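Local coordinates for superantigen-like protein (Staphylococcus aureus, PDB 4O1N) that probably acts as a secreted virulence protease that cleaves host collagens and cytokines, built from an OB-fold and a beta-grasp domain of the staphylococcal toxin family, at residues N40-K45 / D77-N82; D114-P119 / F134-K139; Q168-I173 / T180-L185. All coordinates share one frame; numbering follows the deposited sequence.

Interaction 1: N40-K45 / D77-N82; sequences NVTGFK and DGENSN
Gly43 and Lys45 pair with Asn80 and Gly78 in the antiparallel edge of the OB-fold domain, where strand 78-81, the outermost strand on this side of the sheet, lies along strand 41-48. The short strand axes run 4.4 Å and 154° apart. Gly43 and Asn80 form a hydrogen-bonded pair: Asn80 N meets Gly43 O at 2.7 Å with the donor almost in line with the carbonyl, and Gly43 N returns a bond to Asn80 O. Lys45 and Gly78 make the next such pair, with Gly78 N to Lys45 O at 2.6 Å. Gly78 O is gripped twice, since Lys45 N and the Asn80 amide ND2 reach it from opposite faces of the carbonyl plane, ND2 at 2.8 Å through a bent bond (134° at H). That bond lies in the plane of the Asn80 amide and helps fix its rotation; Lys76 O takes a second bond from the same ND2. Gly78 has backbone angles suited to glycine, and the Phe44 ring uses the bare backbone there: with CG trans to its backbone N (chi1 -170°), it brings CE1 obliquely to 3.7 Å from Gly78 CA. On the other face of the sheet Lys45 rests its CB on Asn80 ND2 and runs on toward Asp77, and its NZ is held chiefly by the carbonyls of Lys72 in helix 71-74 and Phe75 just after it. Asp77, whose side chain crosses that of Lys45 at about a right angle, adds a salt bridge from OD1 to Lys45 NZ at 3.1 Å, met nearly end-on to the C-O bond.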
# COMPACT_ATOMS: atom_id res chain seq x y z
N ASN A 40 -5.00 1.12 -14.57
CA ASN A 40 -5.48 1.90 -15.72
C ASN A 40 -6.95 2.24 -15.70
O ASN A 40 -7.64 2.09 -16.69
CB ASN A 40 -5.17 1.19 -17.01
CG ASN A 40 -3.69 0.90 -17.15
OD1 ASN A 40 -2.95 1.68 -17.74
ND2 ASN A 40 -3.26 -0.21 -16.59
N VAL A 41 -7.40 2.71 -14.54
CA VAL A 41 -8.73 3.19 -14.35
C VAL A 41 -8.78 4.70 -14.52
O VAL A 41 -7.76 5.35 -14.67
CB VAL A 41 -9.24 2.80 -12.96
CG1 VAL A 41 -9.04 1.35 -12.76
CG2 VAL A 41 -8.55 3.54 -11.81
N THR A 42 -9.99 5.23 -14.48
CA THR A 42 -10.24 6.64 -14.55
C THR A 42 -11.04 6.98 -13.32
O THR A 42 -11.91 6.25 -12.95
CB THR A 42 -10.93 7.00 -15.88
OG1 THR A 42 -9.97 6.80 -16.93
CG2 THR A 42 -11.39 8.50 -15.92
N GLY A 43 -10.69 8.08 -12.66
CA GLY A 43 -11.44 8.57 -11.52
C GLY A 43 -11.62 10.07 -11.58
O GLY A 43 -10.94 10.74 -12.36
N PHE A 44 -12.53 10.59 -10.75
CA PHE A 44 -12.85 12.03 -10.70
C PHE A 44 -12.38 12.60 -9.38
O PHE A 44 -12.76 12.12 -8.33
CB PHE A 44 -14.36 12.29 -10.86
CG PHE A 44 -14.69 13.74 -11.05
CD1 PHE A 44 -14.54 14.34 -12.29
CD2 PHE A 44 -15.11 14.52 -9.98
CE1 PHE A 44 -14.79 15.68 -12.46
CE2 PHE A 44 -15.38 15.85 -10.15
CZ PHE A 44 -15.22 16.43 -11.40
N LYS A 45 -11.52 13.62 -9.45
CA LYS A 45 -10.96 14.26 -8.26
C LYS A 45 -11.68 15.57 -7.97
O LYS A 45 -11.83 16.42 -8.87
CB LYS A 45 -9.46 14.55 -8.47
CG LYS A 45 -8.76 14.83 -7.16
CD LYS A 45 -7.45 15.55 -7.33
CE LYS A 45 -6.91 16.00 -5.99
NZ LYS A 45 -6.17 17.26 -6.15
N ASP A 77 -7.39 18.41 -9.83
CA ASP A 77 -8.86 18.27 -9.71
C ASP A 77 -9.48 17.91 -11.07
O ASP A 77 -8.90 18.20 -12.10
CB ASP A 77 -9.51 19.54 -9.10
CG ASP A 77 -9.46 19.56 -7.57
OD1 ASP A 77 -8.83 18.65 -6.95
OD2 ASP A 77 -10.04 20.49 -6.97
N GLY A 78 -10.62 17.24 -11.05
CA GLY A 78 -11.31 16.83 -12.27
C GLY A 78 -10.98 15.41 -12.65
O GLY A 78 -10.57 14.59 -11.83
N GLU A 79 -11.16 15.11 -13.92
CA GLU A 79 -11.04 13.76 -14.42
C GLU A 79 -9.59 13.29 -14.53
O GLU A 79 -8.74 13.96 -15.13
CB GLU A 79 -11.68 13.71 -15.78
CG GLU A 79 -11.90 12.31 -16.30
CD GLU A 79 -12.75 12.33 -17.53
OE1 GLU A 79 -13.96 12.62 -17.39
OE2 GLU A 79 -12.22 12.08 -18.64
N ASN A 80 -9.30 12.13 -13.96
CA ASN A 80 -7.93 11.61 -13.94
C ASN A 80 -7.84 10.23 -14.58
O ASN A 80 -8.37 9.27 -14.04
CB ASN A 80 -7.41 11.56 -12.51
CG ASN A 80 -6.93 12.91 -12.01
OD1 ASN A 80 -5.75 13.17 -12.00
ND2 ASN A 80 -7.86 13.78 -11.60
N SER A 81 -7.20 10.13 -15.73
CA SER A 81 -7.01 8.84 -16.34
C SER A 81 -5.59 8.35 -16.10
O SER A 81 -4.76 9.07 -15.55
CB SER A 81 -7.44 8.86 -17.81
OG SER A 81 -6.54 9.59 -18.58
N ASN A 82 -5.34 7.11 -16.46
CA ASN A 82 -4.02 6.45 -16.25
C ASN A 82 -3.56 6.47 -14.83
O ASN A 82 -2.43 6.86 -14.53
CB ASN A 82 -2.92 7.06 -17.14
CG ASN A 82 -3.22 6.95 -18.64
OD1 ASN A 82 -2.77 7.78 -19.39
ND2 ASN A 82 -3.94 5.93 -19.07

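Interaction 2: D114-P119 / F134-K139; sequences DYINTP and FYYISK
Pro119 and Ile137 meet at the apolar centre, Pro119 CG against the CD1 end of Ile137 at 3.5 Å, the two side chains crossing at a slant. Tyr135 CB packs against the same proline CG at 4.0 Å, while its ring turns away from the 114-119 segment. On the outer surface Thr118 sits between two aromatic rings. Its CG2, trans to the carbonyl carbon with chi1 at 59°, lies over one face of the Tyr136 ring, 3.3 Å from CE1, a CH-pi type approach, and its CB touches Phe134 CD1 at 3.8 Å. Ile116 CG2 comes to the edge of the Tyr136 ring, near its plane. Around these side chains the backbones run antiparallel but form a single beta bridge, the hydrogen-bonded pair of Asn117 with Ile137. Asn117 N gives to Ile137 O at 3.0 Å, and the return bond, Ile137 N to Asn117 O, is more bent, at 135°. Two residues on, Tyr135 N donates to Pro119 O at 3.1 Å; that carbonyl also lies at the edge of the Phe134 ring. In the beta-grasp domain the segments continue strands 120-125 and 128-134 at their open end: Pro119 and Ile137 rest on Ile203 of strand 203-210, and the Tyr135 ring packs against Leu147, Arg150 and Leu151 of helix 144-159.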
# COMPACT_ATOMS: atom_id res chain seq x y z
N ASP A 114 4.97 -5.62 -19.85
CA ASP A 114 4.91 -5.65 -18.39
C ASP A 114 6.25 -6.14 -17.79
O ASP A 114 6.47 -7.34 -17.65
CB ASP A 114 3.76 -6.56 -17.93
CG ASP A 114 3.55 -6.55 -16.40
OD1 ASP A 114 2.86 -7.49 -15.95
OD2 ASP A 114 4.05 -5.63 -15.67
N TYR A 115 7.12 -5.20 -17.43
CA TYR A 115 8.35 -5.50 -16.73
C TYR A 115 8.11 -5.82 -15.22
O TYR A 115 7.36 -5.15 -14.53
CB TYR A 115 9.35 -4.36 -16.91
CG TYR A 115 9.87 -4.24 -18.32
CD1 TYR A 115 9.51 -3.18 -19.14
CD2 TYR A 115 10.70 -5.22 -18.87
CE1 TYR A 115 9.98 -3.10 -20.44
CE2 TYR A 115 11.17 -5.13 -20.17
CZ TYR A 115 10.81 -4.06 -20.95
OH TYR A 115 11.26 -3.94 -22.24
N ILE A 116 8.71 -6.90 -14.73
CA ILE A 116 8.60 -7.22 -13.33
C ILE A 116 10.00 -7.31 -12.77
O ILE A 116 10.78 -8.09 -13.25
CB ILE A 116 7.83 -8.54 -13.11
CG1 ILE A 116 6.44 -8.50 -13.79
CG2 ILE A 116 7.61 -8.76 -11.62
CD1 ILE A 116 5.80 -9.85 -13.93
N ASN A 117 10.31 -6.52 -11.76
CA ASN A 117 11.68 -6.58 -11.20
C ASN A 117 11.73 -7.14 -9.79
O ASN A 117 10.90 -6.80 -8.95
CB ASN A 117 12.37 -5.20 -11.25
CG ASN A 117 11.38 -4.05 -11.40
OD1 ASN A 117 10.69 -3.69 -10.44
ND2 ASN A 117 11.29 -3.47 -12.62
N THR A 118 12.69 -8.01 -9.52
CA THR A 118 12.97 -8.41 -8.15
C THR A 118 13.83 -7.39 -7.33
O THR A 118 14.73 -6.76 -7.87
CB THR A 118 13.65 -9.81 -8.12
OG1 THR A 118 14.87 -9.79 -8.87
CG2 THR A 118 12.72 -10.86 -8.69
N PRO A 119 13.52 -7.20 -6.04
CA PRO A 119 14.52 -6.79 -5.05
C PRO A 119 14.68 -7.89 -4.03
O PRO A 119 13.89 -8.84 -4.03
CB PRO A 119 13.90 -5.57 -4.38
CG PRO A 119 12.46 -5.86 -4.36
CD PRO A 119 12.19 -6.81 -5.55
N PHE A 134 13.03 -13.04 -2.68
CA PHE A 134 12.72 -11.92 -3.53
C PHE A 134 11.31 -11.43 -3.36
O PHE A 134 10.42 -12.22 -3.03
CB PHE A 134 12.89 -12.35 -4.96
CG PHE A 134 14.30 -12.66 -5.34
CD1 PHE A 134 15.29 -11.69 -5.24
CD2 PHE A 134 14.64 -13.90 -5.84
CE1 PHE A 134 16.58 -11.95 -5.63
CE2 PHE A 134 15.95 -14.16 -6.22
CZ PHE A 134 16.91 -13.19 -6.12
N TYR A 135 11.12 -10.12 -3.58
CA TYR A 135 9.81 -9.49 -3.67
C TYR A 135 9.63 -9.07 -5.14
O TYR A 135 10.56 -8.57 -5.74
CB TYR A 135 9.71 -8.30 -2.72
CG TYR A 135 8.31 -7.75 -2.53
CD1 TYR A 135 7.44 -8.27 -1.57
CD2 TYR A 135 7.85 -6.73 -3.35
CE1 TYR A 135 6.16 -7.74 -1.41
CE2 TYR A 135 6.57 -6.20 -3.21
CZ TYR A 135 5.72 -6.71 -2.24
OH TYR A 135 4.44 -6.17 -2.11
N TYR A 136 8.46 -9.28 -5.74
CA TYR A 136 8.29 -8.95 -7.16
C TYR A 136 7.45 -7.69 -7.34
O TYR A 136 6.48 -7.51 -6.64
CB TYR A 136 7.70 -10.14 -7.90
CG TYR A 136 8.59 -11.38 -7.83
CD1 TYR A 136 9.31 -11.82 -8.95
CD2 TYR A 136 8.73 -12.11 -6.63
CE1 TYR A 136 10.12 -12.94 -8.87
CE2 TYR A 136 9.56 -13.22 -6.55
CZ TYR A 136 10.24 -13.62 -7.66
OH TYR A 136 11.05 -14.71 -7.62
N ILE A 137 7.85 -6.81 -8.26
CA ILE A 137 7.26 -5.49 -8.38
C ILE A 137 7.03 -5.15 -9.82
O ILE A 137 7.96 -5.12 -10.62
CB ILE A 137 8.22 -4.42 -7.86
CG1 ILE A 137 8.63 -4.71 -6.42
CG2 ILE A 137 7.58 -3.04 -7.95
CD1 ILE A 137 10.00 -4.17 -6.12
N SER A 138 5.77 -4.87 -10.16
CA SER A 138 5.41 -4.64 -11.54
C SER A 138 5.21 -3.18 -11.79
O SER A 138 5.17 -2.78 -12.93
CB SER A 138 4.12 -5.42 -11.90
OG SER A 138 3.00 -4.92 -11.18
N LYS A 139 5.09 -2.37 -10.72
CA LYS A 139 4.61 -0.99 -10.82
C LYS A 139 5.73 0.04 -10.70
O LYS A 139 6.56 -0.01 -9.78
CB LYS A 139 3.51 -0.71 -9.77
CG LYS A 139 2.12 -1.14 -10.20
CD LYS A 139 1.04 -0.96 -9.13
CE LYS A 139 1.00 0.44 -8.48
NZ LYS A 139 0.83 1.57 -9.43

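Interaction 3: Q168-I173 / T180-L185; sequences QGQITI and THTIDL
Ile171 and Ile183 start the paired part of the beta hairpin of strands 171-175 and 180-183 in the beta-grasp domain, strand 180-183 forming the outer edge of the sheet. A G1 beta bulge opens the pairing: Gln170, at positive phi (71°), and Ile171 both face Ile183. Ile171 N donates to Ile183 O at 2.9 Å, in the carbonyl plane, and Ile183 N bonds back to Ile171 O. Ile173 and His181 form the second hydrogen-bonded pair, with Ile173 N to His181 O at 2.8 Å, met almost end-on. Between them Thr172 and Thr182, a non-hydrogen-bonded pair, lie on the face away from helix 144-159. The isoleucines lie on the other face; Ile171 packs on Leu151 of that helix, and Ile183 on Asp148 and Arg152. Before the bulge Leu185 reaches across, its CG trans to the carbonyl carbon (chi1 -67°), to straddle Gly169 and Ile171: CB sits 3.4 Å from Gly169 CA, CD1 lies 3.5 Å from Gly169 O, and CD2 meets Ile171 CD1 at 3.6 Å, the side chains crossing at about a right angle. Gly169, with no side chain, lets Leu185 CB and Asp184 OD1 close on its CA; Asp184 OD1 is also hydrogen-bonded to Ser186 OG. His181 ND1 is hydrogen-bonded to a bound glycerol, probably from the crystallisation liquor, and its side chain touches Ile198. The chemistry is two-sided: reciprocal backbone bonds fix the register; Ile171, Ile173 and Ile183, with His181, make the face toward helix 144-159, Leu185 adding to its apolar packing, and the threonines lie on the other.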
# COMPACT_ATOMS: atom_id res chain seq x y z
N GLN A 168 5.57 -6.42 17.01
CA GLN A 168 6.51 -5.29 16.81
C GLN A 168 7.65 -5.69 15.84
O GLN A 168 7.71 -6.87 15.48
CB GLN A 168 7.15 -4.90 18.16
CG GLN A 168 6.31 -5.21 19.41
CD GLN A 168 6.59 -4.30 20.60
OE1 GLN A 168 7.50 -3.47 20.58
NE2 GLN A 168 5.78 -4.43 21.63
N GLY A 169 8.50 -4.78 15.36
CA GLY A 169 8.18 -3.59 14.56
C GLY A 169 9.09 -3.63 13.34
O GLY A 169 9.73 -4.63 13.09
N GLN A 170 9.16 -2.55 12.58
CA GLN A 170 10.15 -2.35 11.47
C GLN A 170 9.97 -3.18 10.19
O GLN A 170 10.40 -4.35 10.11
CB GLN A 170 11.61 -2.52 11.95
CG GLN A 170 12.12 -1.47 12.93
CD GLN A 170 12.19 -0.07 12.33
OE1 GLN A 170 13.21 0.33 11.76
NE2 GLN A 170 11.09 0.66 12.44
N ILE A 171 9.37 -2.54 9.19
CA ILE A 171 9.72 -2.77 7.79
C ILE A 171 10.70 -1.68 7.35
O ILE A 171 10.57 -0.54 7.76
CB ILE A 171 8.49 -2.68 6.90
CG1 ILE A 171 7.55 -3.86 7.21
CG2 ILE A 171 8.88 -2.68 5.43
CD1 ILE A 171 6.14 -3.62 6.77
N THR A 172 11.69 -2.04 6.55
CA THR A 172 12.63 -1.07 5.99
C THR A 172 12.80 -1.30 4.51
O THR A 172 13.24 -2.33 4.09
CB THR A 172 13.98 -1.17 6.68
OG1 THR A 172 13.77 -1.05 8.09
CG2 THR A 172 14.92 -0.08 6.19
N ILE A 173 12.41 -0.33 3.71
CA ILE A 173 12.57 -0.43 2.27
C ILE A 173 13.74 0.43 1.95
O ILE A 173 13.72 1.61 2.26
CB ILE A 173 11.32 0.08 1.50
CG1 ILE A 173 10.14 -0.86 1.71
CG2 ILE A 173 11.58 0.16 0.00
CD1 ILE A 173 8.83 -0.17 2.06
N THR A 180 15.93 5.34 2.54
CA THR A 180 15.08 4.33 3.19
C THR A 180 13.71 4.89 3.64
O THR A 180 13.56 6.08 3.94
CB THR A 180 15.76 3.79 4.44
OG1 THR A 180 15.80 4.84 5.40
CG2 THR A 180 17.18 3.29 4.14
N HIS A 181 12.72 4.00 3.67
CA HIS A 181 11.40 4.26 4.24
C HIS A 181 11.20 3.16 5.26
O HIS A 181 11.53 2.02 4.98
CB HIS A 181 10.32 4.20 3.17
CG HIS A 181 10.60 5.06 1.99
ND1 HIS A 181 10.23 6.38 1.92
CD2 HIS A 181 11.24 4.80 0.83
CE1 HIS A 181 10.63 6.90 0.77
NE2 HIS A 181 11.26 5.95 0.10
N THR A 182 10.71 3.51 6.44
CA THR A 182 10.62 2.56 7.54
C THR A 182 9.22 2.64 8.10
O THR A 182 8.60 3.69 8.07
CB THR A 182 11.66 2.86 8.65
OG1 THR A 182 11.20 3.91 9.50
CG2 THR A 182 13.01 3.29 8.08
N ILE A 183 8.69 1.54 8.59
CA ILE A 183 7.31 1.49 9.01
C ILE A 183 7.22 0.67 10.29
O ILE A 183 7.75 -0.44 10.36
CB ILE A 183 6.42 0.79 7.96
CG1 ILE A 183 6.34 1.60 6.66
CG2 ILE A 183 5.02 0.55 8.50
CD1 ILE A 183 5.89 0.78 5.47
N ASP A 184 6.53 1.21 11.28
CA ASP A 184 6.46 0.54 12.55
C ASP A 184 5.38 -0.54 12.47
O ASP A 184 4.25 -0.26 12.08
CB ASP A 184 6.15 1.58 13.62
CG ASP A 184 6.34 1.08 15.03
OD1 ASP A 184 6.28 -0.16 15.34
OD2 ASP A 184 6.53 1.99 15.86
N LEU A 185 5.71 -1.77 12.86
CA LEU A 185 4.73 -2.86 12.80
C LEU A 185 3.76 -2.91 13.96
O LEU A 185 2.77 -3.66 13.92
CB LEU A 185 5.40 -4.21 12.66
CG LEU A 185 6.11 -4.40 11.33
CD1 LEU A 185 6.90 -5.70 11.34
CD2 LEU A 185 5.13 -4.42 10.18

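The three interactions follow one another along the chain. Interaction 1 belongs to the edge of the OB-fold sheet, whereas interactions 2 and 3 lie in the beta-grasp domain. The centres of interactions 2 and 3 are about 20 Å apart; both pack on strand 203-210 and helix 144-159, interaction 2 at the end of strands 120-125 and 128-134, interaction 3 at the opposite edge of that sheet. The centres of interactions 1 and 3 lie about 31 Å apart, across the chain's centre. Interaction 2 lies nearer interaction 1 (centres about 25 Å, nearest atoms about 8 Å apart), and its Lys139 makes a salt bridge to Asp84 of the OB-fold domain, tying the two domains together.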